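Local coordinates for putative exported protein (Burkholderia pseudomallei, PDB 4JGB) that is of unestablished function but has a Rossmann-type fold and may act as an NAD(P)-dependent oxidoreductase, at residues Gly15-Arg20 with Ala158-Gly163; Lys100-Val105 with Gln147-Thr152; Thr171-Leu176 with Ile205-Thr210. All coordinates share one frame; numbering follows the deposited sequence.

Contact 1. Residues Gly15-Arg20 with Ala158-Gly163. With SO4 (sulfate ion), chain D.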
loop_
_atom_site.group_PDB
_atom_site.type_symbol
_atom_site.label_atom_id
_atom_site.label_comp_id
_atom_site.label_asym_id
_atom_site.label_seq_id
_atom_site.Cartn_x
_atom_site.Cartn_y
_atom_site.Cartn_z
ATOM N N GLY A 15 8.330 -6.661 6.064
ATOM C CA GLY A 15 8.067 -7.428 4.856
ATOM C C GLY A 15 9.046 -7.077 3.742
ATOM O O GLY A 15 9.864 -6.163 3.860
ATOM N N MET A 16 8.959 -7.839 2.672
ATOM C CA MET A 16 9.745 -7.659 1.479
ATOM C C MET A 16 9.408 -6.277 0.868
ATOM O O MET A 16 10.315 -5.485 0.503
ATOM C CB MET A 16 9.400 -8.841 0.544
ATOM C CG MET A 16 10.277 -8.985 -0.665
ATOM S SD MET A 16 9.712 -7.778 -1.873
ATOM C CE MET A 16 8.407 -8.677 -2.698
ATOM N N ILE A 17 8.113 -5.967 0.788
ATOM C CA ILE A 17 7.678 -4.643 0.302
ATOM C C ILE A 17 7.848 -3.559 1.358
ATOM O O ILE A 17 8.347 -2.445 1.083
ATOM C CB ILE A 17 6.211 -4.661 -0.185
ATOM C CG1 ILE A 17 6.063 -5.663 -1.338
ATOM C CG2 ILE A 17 5.769 -3.249 -0.592
ATOM C CD1 ILE A 17 4.625 -5.824 -1.862
ATOM N N GLY A 18 7.423 -3.885 2.571
ATOM C CA GLY A 18 7.394 -2.916 3.651
ATOM C C GLY A 18 8.771 -2.424 4.070
ATOM O O GLY A 18 8.944 -1.234 4.317
ATOM N N SER A 19 9.740 -3.326 4.174
ATOM C CA SER A 19 11.121 -2.942 4.524
ATOM C C SER A 19 11.734 -1.965 3.499
ATOM O O SER A 19 12.506 -1.073 3.852
ATOM C CB SER A 19 11.992 -4.185 4.649
ATOM O OG SER A 19 12.130 -4.827 3.377
ATOM N N ARG A 20 11.357 -2.125 2.233
ATOM C CA ARG A 20 11.854 -1.254 1.144
ATOM C C ARG A 20 11.190 0.111 1.169
ATOM O O ARG A 20 11.811 1.148 0.901
ATOM C CB ARG A 20 11.679 -1.966 -0.187
ATOM C CG ARG A 20 12.817 -2.937 -0.390
ATOM C CD ARG A 20 12.528 -4.070 -1.340
ATOM N NE ARG A 20 13.649 -5.023 -1.394
ATOM C CZ ARG A 20 13.760 -6.117 -0.642
ATOM N NH1 ARG A 20 12.842 -6.398 0.258
ATOM N NH2 ARG A 20 14.806 -6.916 -0.775
ATOM N N ALA A 158 1.652 -7.023 -11.384
ATOM C CA ALA A 158 1.379 -8.473 -11.298
ATOM C C ALA A 158 2.592 -9.223 -10.809
ATOM O O ALA A 158 2.495 -10.313 -10.252
ATOM C CB ALA A 158 0.940 -9.030 -12.648
ATOM N N LEU A 159 3.758 -8.659 -11.051
ATOM C CA LEU A 159 4.944 -9.317 -10.596
ATOM C C LEU A 159 5.794 -8.289 -9.869
ATOM O O LEU A 159 6.244 -7.307 -10.469
ATOM C CB LEU A 159 5.683 -9.906 -11.802
ATOM C CG LEU A 159 6.985 -10.641 -11.585
ATOM C CD1 LEU A 159 7.457 -11.283 -12.885
ATOM C CD2 LEU A 159 8.076 -9.719 -11.048
ATOM N N ILE A 160 6.060 -8.546 -8.596
ATOM C CA ILE A 160 6.889 -7.634 -7.810
ATOM C C ILE A 160 7.853 -8.444 -6.954
ATOM O O ILE A 160 7.434 -9.299 -6.183
ATOM C CB ILE A 160 6.033 -6.660 -6.954
ATOM C CG1 ILE A 160 6.911 -5.820 -6.010
ATOM C CG2 ILE A 160 5.011 -7.425 -6.096
ATOM C CD1 ILE A 160 6.142 -4.637 -5.395
ATOM N N ALA A 161 9.143 -8.170 -7.086
ATOM C CA ALA A 161 10.156 -8.885 -6.312
ATOM C C ALA A 161 11.384 -7.979 -6.181
ATOM O O ALA A 161 11.512 -7.032 -6.949
ATOM C CB ALA A 161 10.532 -10.193 -7.037
ATOM N N PRO A 162 12.287 -8.260 -5.215
ATOM C CA PRO A 162 13.550 -7.512 -5.170
ATOM C C PRO A 162 14.210 -7.526 -6.543
ATOM O O PRO A 162 14.171 -8.549 -7.251
ATOM C CB PRO A 162 14.392 -8.293 -4.140
ATOM C CG PRO A 162 13.397 -8.969 -3.260
ATOM C CD PRO A 162 12.249 -9.320 -4.180
ATOM N N GLY A 163 14.758 -6.382 -6.938
ATOM C CA GLY A 163 15.355 -6.233 -8.258
ATOM C C GLY A 163 16.189 -4.965 -8.342
ATOM O O GLY A 163 16.929 -4.664 -7.429
HETATM S S SO4 D . 5.635 -9.174 2.021
HETATM O O1 SO4 D . 5.862 -7.848 1.355
HETATM O O2 SO4 D . 6.841 -9.696 2.730
HETATM O O3 SO4 D . 4.508 -9.090 3.009
HETATM O O4 SO4 D . 5.219 -10.165 0.989
#
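M16 and R20, which both rest against P162, are tied to each other by a short bond: R20 NH1 reaches M16 O at 2.7 Å, lying on a lone pair in the carbonyl plane. This holds the guanidinium so that P162 CG sits over one of its faces, offset toward the rim and 3.5 Å from R20 NH2. E189 pairs with the same guanidinium through R20 NE, in a salt bridge. M16 leaves its backbone with CG anti to N (chi1 -170°) and then bends twice, which lays SD 3.8 Å from P162 CD and carries CE to 3.7 Å from I160 O. I17 and I160 meet one level deeper, their CD1 methyls 4.0 Å apart and the side chains at about a right angle, with Y191 of helix 188-201 touching both.

G15 and G18 belong to the GxxGxxG turn that starts the first helix of a Rossmann fold. At its N-terminus a sulfate, probably from the crystallisation liquor, accepts M16 N on O2 (2.8 Å) and I17 N on O1 (3.0 Å), both nearly straight. A cofactor pyrophosphate would be expected there by family precedent. G74 N, K76 N and Q77 NE2 hold the anion from another part of the chain.

Contact 2. Residues Lys100-Val105 with Gln147-Thr152; sequences KRVVVV and QDLDWT
R101 reaches from its strand to the neighbouring one and takes hold of D150 and T152 there. The chain turns at chi2 (72°), which brings NH1 2.8 Å from D150 O and 3.0 Å from T152 OG1, both partners close to the guanidinium plane. D150 O also receives V102 N at 3.1 Å, from the opposite face of its carbonyl plane to R101 NH1. V103 CG2 lies over the centre of the guanidinium, 3.7 Å above it.

Strands 101-105 and 150-152 run parallel in the central Rossmann sheet, and the backbone bonds continue through T152 N to V102 O (3.0 Å) and V104 N to T152 O (3.0 Å). On the face bearing V102, its CG2 meets L149 CD1 at 4.0 Å, and helix 83-97 covers both. The W151 indole instead swings away from strand 101-105 toward helix 130-143, giving NE1 to V146 O.

At the K100 end the backbones stay joined, D150 N giving to K100 O, but the side-chain pairing is looser than in this tight core and faces solvent. K100 NZ hangs above the D150 carboxylate plane, 3.3 Å from OD2, a long salt bridge, while D150 OD1 has a firmer partner in R206.

Buried R101 also pairs with E198 through NH2, and T152 OG1 bonds to F204 O. Paired with a carboxylate and bonded to two oxygens of the next strand, the arginine probably stays charged, tying the beginnings of these strands to helix 188-201.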
loop_
_atom_site.group_PDB
_atom_site.type_symbol
_atom_site.label_atom_id
_atom_site.label_comp_id
_atom_site.label_asym_id
_atom_site.label_seq_id
_atom_site.Cartn_x
_atom_site.Cartn_y
_atom_site.Cartn_z
ATOM N N LYS A 100 -4.724 12.639 7.993
ATOM C CA LYS A 100 -5.486 12.790 6.771
ATOM C C LYS A 100 -4.945 11.888 5.656
ATOM O O LYS A 100 -5.707 11.387 4.823
ATOM C CB LYS A 100 -5.488 14.265 6.352
ATOM C CG LYS A 100 -6.394 14.591 5.173
ATOM C CD LYS A 100 -7.746 15.107 5.630
ATOM C CE LYS A 100 -8.570 15.548 4.429
ATOM N NZ LYS A 100 -7.786 16.455 3.535
ATOM N N ARG A 101 -3.634 11.673 5.644
ATOM C CA ARG A 101 -3.022 10.935 4.551
ATOM C C ARG A 101 -2.838 9.476 4.946
ATOM O O ARG A 101 -2.183 9.181 5.945
ATOM C CB ARG A 101 -1.695 11.603 4.132
ATOM C CG ARG A 101 -1.091 11.041 2.850
ATOM C CD ARG A 101 -1.906 11.482 1.662
ATOM N NE ARG A 101 -1.249 11.192 0.401
ATOM C CZ ARG A 101 -1.708 10.341 -0.496
ATOM N NH1 ARG A 101 -2.826 9.645 -0.262
ATOM N NH2 ARG A 101 -1.022 10.182 -1.623
ATOM N N VAL A 102 -3.465 8.592 4.166
ATOM C CA VAL A 102 -3.470 7.131 4.349
ATOM C C VAL A 102 -3.049 6.454 3.027
ATOM O O VAL A 102 -3.697 6.650 1.999
ATOM C CB VAL A 102 -4.899 6.609 4.715
ATOM C CG1 VAL A 102 -4.941 5.082 4.829
ATOM C CG2 VAL A 102 -5.427 7.240 6.001
ATOM N N VAL A 103 -1.975 5.662 3.032
ATOM C CA VAL A 103 -1.579 4.976 1.790
ATOM C C VAL A 103 -1.467 3.477 2.055
ATOM O O VAL A 103 -0.759 3.058 2.985
ATOM C CB VAL A 103 -0.268 5.513 1.133
ATOM C CG1 VAL A 103 0.010 4.810 -0.206
ATOM C CG2 VAL A 103 -0.335 7.014 0.894
ATOM N N VAL A 104 -2.180 2.676 1.265
ATOM C CA VAL A 104 -2.173 1.210 1.477
ATOM C C VAL A 104 -1.676 0.452 0.245
ATOM O O VAL A 104 -1.901 0.856 -0.893
ATOM C CB VAL A 104 -3.550 0.659 1.997
ATOM C CG1 VAL A 104 -4.113 1.523 3.117
ATOM C CG2 VAL A 104 -4.608 0.618 0.913
ATOM N N VAL A 105 -0.966 -0.641 0.483
ATOM C CA VAL A 105 -0.586 -1.570 -0.576
ATOM C C VAL A 105 -1.864 -2.268 -1.031
ATOM O O VAL A 105 -2.580 -2.855 -0.231
ATOM C CB VAL A 105 0.511 -2.570 -0.086
ATOM C CG1 VAL A 105 0.717 -3.749 -1.063
ATOM C CG2 VAL A 105 1.841 -1.834 0.128
ATOM N N GLN A 147 -14.764 9.634 1.756
ATOM C CA GLN A 147 -14.575 10.899 1.051
ATOM C C GLN A 147 -13.721 11.863 1.847
ATOM O O GLN A 147 -13.200 12.840 1.308
ATOM C CB GLN A 147 -15.938 11.565 0.800
ATOM C CG GLN A 147 -16.912 10.742 -0.044
ATOM C CD GLN A 147 -16.755 10.994 -1.535
ATOM O OE1 GLN A 147 -15.748 10.624 -2.146
ATOM N NE2 GLN A 147 -17.767 11.632 -2.136
ATOM N N ASP A 148 -13.613 11.605 3.142
ATOM C CA ASP A 148 -13.098 12.599 4.057
ATOM C C ASP A 148 -11.601 12.401 4.409
ATOM O O ASP A 148 -11.034 13.185 5.169
ATOM C CB ASP A 148 -13.960 12.588 5.320
ATOM C CG ASP A 148 -13.888 11.258 6.052
ATOM O OD1 ASP A 148 -14.375 10.228 5.534
ATOM O OD2 ASP A 148 -13.307 11.234 7.128
ATOM N N LEU A 149 -10.982 11.331 3.922
ATOM C CA LEU A 149 -9.537 11.138 4.096
ATOM C C LEU A 149 -8.855 11.187 2.722
ATOM O O LEU A 149 -9.491 10.858 1.715
ATOM C CB LEU A 149 -9.254 9.761 4.732
ATOM C CG LEU A 149 -9.777 9.343 6.109
ATOM C CD1 LEU A 149 -9.315 7.921 6.428
ATOM C CD2 LEU A 149 -9.268 10.295 7.165
ATOM N N ASP A 150 -7.564 11.565 2.697
ATOM C CA ASP A 150 -6.707 11.457 1.486
ATOM C C ASP A 150 -6.038 10.091 1.386
ATOM O O ASP A 150 -4.857 9.922 1.679
ATOM C CB ASP A 150 -5.629 12.535 1.458
ATOM C CG ASP A 150 -6.207 13.933 1.418
ATOM O OD1 ASP A 150 -7.375 14.097 0.982
ATOM O OD2 ASP A 150 -5.490 14.864 1.841
ATOM N N TRP A 151 -6.818 9.111 0.963
ATOM C CA TRP A 151 -6.325 7.775 0.860
ATOM C C TRP A 151 -5.874 7.488 -0.558
ATOM O O TRP A 151 -6.314 8.143 -1.515
ATOM C CB TRP A 151 -7.374 6.763 1.386
ATOM C CG TRP A 151 -8.681 6.772 0.620
ATOM C CD1 TRP A 151 -9.862 7.403 0.978
ATOM C CD2 TRP A 151 -8.945 6.110 -0.624
ATOM N NE1 TRP A 151 -10.835 7.159 0.038
ATOM C CE2 TRP A 151 -10.303 6.375 -0.960
ATOM C CE3 TRP A 151 -8.171 5.323 -1.486
ATOM C CZ2 TRP A 151 -10.900 5.888 -2.145
ATOM C CZ3 TRP A 151 -8.774 4.820 -2.673
ATOM C CH2 TRP A 151 -10.114 5.127 -2.990
ATOM N N THR A 152 -4.970 6.519 -0.676
ATOM C CA THR A 152 -4.499 6.008 -1.958
ATOM C C THR A 152 -4.392 4.490 -1.849
ATOM O O THR A 152 -3.829 3.964 -0.882
ATOM C CB THR A 152 -3.117 6.604 -2.333
ATOM O OG1 THR A 152 -3.299 7.964 -2.721
ATOM C CG2 THR A 152 -2.496 5.858 -3.544
#

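Contact 3. Residues Thr171-Leu176 with Ile205-Thr210; sequences TGAGRL and IRQAAT
The far edge of the main sheet is formed by strand 170-172, set antiparallel to strand 207-212, and G172 with T210 makes the hydrogen-bonded pair joining them. T210 N gives to G172 O at 3.0 Å and G172 N to T210 O at 3.2 Å. T210 O also lies 3.2 Å from T171 CA in a CA-H...O contact.

Just beyond this pair the edge strand breaks off in an inverse gamma turn centred on A173: G174 N returns to G172 O at 2.9 Å, making that oxygen a double acceptor. The turn stays close to its neighbour, with A173 CA 3.2 Å from A208 O. G174 adopts a positive phi (72°), and its CA is met at 3.8 Å by A208 CB, one small residue packing directly on another. With OG1 anti to the backbone N (chi1 -160°), the T210 methyl CG2 falls between the backbone N and the carbonyl carbon and comes 3.4 Å from R175 O, while OG1 bonds to S155 O in strand 150-155. A209 turns away from the edge strand onto T152 and F154, and beyond the turn, G174 and L176 make backbone hydrogen bonds with E112.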
loop_
_atom_site.group_PDB
_atom_site.type_symbol
_atom_site.label_atom_id
_atom_site.label_comp_id
_atom_site.label_asym_id
_atom_site.label_seq_id
_atom_site.Cartn_x
_atom_site.Cartn_y
_atom_site.Cartn_z
ATOM N N THR A 171 3.532 5.038 -14.032
ATOM C CA THR A 171 2.506 5.080 -13.008
ATOM C C THR A 171 1.195 5.546 -13.646
ATOM O O THR A 171 1.208 6.196 -14.693
ATOM C CB THR A 171 2.847 6.113 -11.912
ATOM O OG1 THR A 171 3.108 7.371 -12.535
ATOM C CG2 THR A 171 4.060 5.684 -11.114
ATOM N N GLY A 172 0.075 5.216 -12.992
ATOM C CA GLY A 172 -1.271 5.571 -13.450
ATOM C C GLY A 172 -2.322 5.205 -12.412
ATOM O O GLY A 172 -2.014 4.562 -11.398
ATOM N N ALA A 173 -3.569 5.596 -12.651
ATOM C CA ALA A 173 -4.599 5.478 -11.614
ATOM C C ALA A 173 -5.252 4.079 -11.606
ATOM O O ALA A 173 -6.419 3.923 -11.944
ATOM C CB ALA A 173 -5.641 6.589 -11.786
ATOM N N GLY A 174 -4.466 3.063 -11.283
ATOM C CA GLY A 174 -4.975 1.702 -11.123
ATOM C C GLY A 174 -5.423 0.871 -12.331
ATOM O O GLY A 174 -6.135 -0.151 -12.159
ATOM N N ARG A 175 -5.036 1.284 -13.538
ATOM C CA ARG A 175 -5.207 0.434 -14.727
ATOM C C ARG A 175 -3.956 -0.413 -14.975
ATOM O O ARG A 175 -2.859 -0.032 -14.564
ATOM C CB ARG A 175 -5.573 1.299 -15.954
ATOM C CG ARG A 175 -6.912 1.999 -15.731
ATOM C CD ARG A 175 -7.106 3.309 -16.485
ATOM N NE ARG A 175 -8.483 3.794 -16.280
ATOM C CZ ARG A 175 -8.901 4.585 -15.281
ATOM N NH1 ARG A 175 -8.058 5.062 -14.374
ATOM N NH2 ARG A 175 -10.182 4.935 -15.211
ATOM N N LEU A 176 -4.123 -1.566 -15.614
ATOM C CA LEU A 176 -2.996 -2.434 -15.946
ATOM C C LEU A 176 -2.005 -1.676 -16.830
ATOM O O LEU A 176 -2.422 -0.980 -17.744
ATOM C CB LEU A 176 -3.490 -3.662 -16.746
ATOM C CG LEU A 176 -2.445 -4.767 -16.976
ATOM C CD1 LEU A 176 -1.926 -5.294 -15.655
ATOM C CD2 LEU A 176 -2.993 -5.909 -17.808
ATOM N N ILE A 205 -5.076 10.935 -5.055
ATOM C CA ILE A 205 -5.888 11.124 -3.847
ATOM C C ILE A 205 -7.264 10.538 -4.088
ATOM O O ILE A 205 -7.915 10.844 -5.090
ATOM C CB ILE A 205 -6.006 12.628 -3.461
ATOM C CG1 ILE A 205 -4.611 13.228 -3.197
ATOM C CG2 ILE A 205 -6.943 12.851 -2.258
ATOM C CD1 ILE A 205 -3.857 12.614 -2.039
ATOM N N ARG A 206 -7.674 9.667 -3.173
ATOM C CA ARG A 206 -8.904 8.895 -3.282
ATOM C C ARG A 206 -9.014 8.107 -4.589
ATOM O O ARG A 206 -10.088 7.942 -5.123
ATOM C CB ARG A 206 -10.137 9.775 -3.005
ATOM C CG ARG A 206 -10.273 10.114 -1.523
ATOM C CD ARG A 206 -11.505 10.982 -1.266
ATOM N NE ARG A 206 -11.331 12.316 -1.843
ATOM C CZ ARG A 206 -10.595 13.282 -1.300
ATOM N NH1 ARG A 206 -9.923 13.069 -0.165
ATOM N NH2 ARG A 206 -10.495 14.465 -1.908
ATOM N N GLN A 207 -7.877 7.610 -5.081
ATOM C CA GLN A 207 -7.834 6.848 -6.321
ATOM C C GLN A 207 -6.989 5.618 -6.079
ATOM O O GLN A 207 -6.152 5.587 -5.157
ATOM C CB GLN A 207 -7.222 7.686 -7.472
ATOM C CG GLN A 207 -8.046 8.911 -7.880
ATOM C CD GLN A 207 -7.422 9.737 -9.017
ATOM O OE1 GLN A 207 -6.237 9.665 -9.265
ATOM N NE2 GLN A 207 -8.254 10.541 -9.704
ATOM N N ALA A 208 -7.226 4.597 -6.897
ATOM C CA ALA A 208 -6.261 3.506 -7.059
ATOM C C ALA A 208 -5.068 4.086 -7.794
ATOM O O ALA A 208 -5.192 5.104 -8.517
ATOM C CB ALA A 208 -6.881 2.358 -7.864
ATOM N N ALA A 209 -3.918 3.442 -7.607
ATOM C CA ALA A 209 -2.655 3.861 -8.188
ATOM C C ALA A 209 -1.852 2.605 -8.389
ATOM O O ALA A 209 -1.991 1.666 -7.605
ATOM C CB ALA A 209 -1.912 4.759 -7.194
ATOM N N THR A 210 -0.956 2.613 -9.358
ATOM C CA THR A 210 -0.081 1.465 -9.616
ATOM C C THR A 210 1.173 1.932 -10.362
ATOM O O THR A 210 1.173 3.027 -10.953
ATOM C CB THR A 210 -0.796 0.417 -10.486
ATOM O OG1 THR A 210 -0.147 -0.841 -10.353
ATOM C CG2 THR A 210 -0.831 0.852 -11.988
#

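Contacts 2 and 3 belong to the same sheet, centres 13 Å apart, and meet where strands 150-155 and 207-212 run side by side. The R206 guanidinium of contact 3 reaches L149 O, with NH1 2.9 Å away, and I205 CD1 packs 3.5 Å from R101 CZ, on the guanidinium face opposite V103. Contact 1 lies about 21 Å from contact 2 and 18 Å from contact 3, measured between centres, at the sulfate-bearing end where the nucleotide would be expected to bind. Even so, I17 CG2 packs on V105 CG2 at 4.2 Å, linking the helix that follows the glycine-rich turn to contact 2. Contacts 1 and 3 do not touch, their nearest atoms being about 6 Å apart.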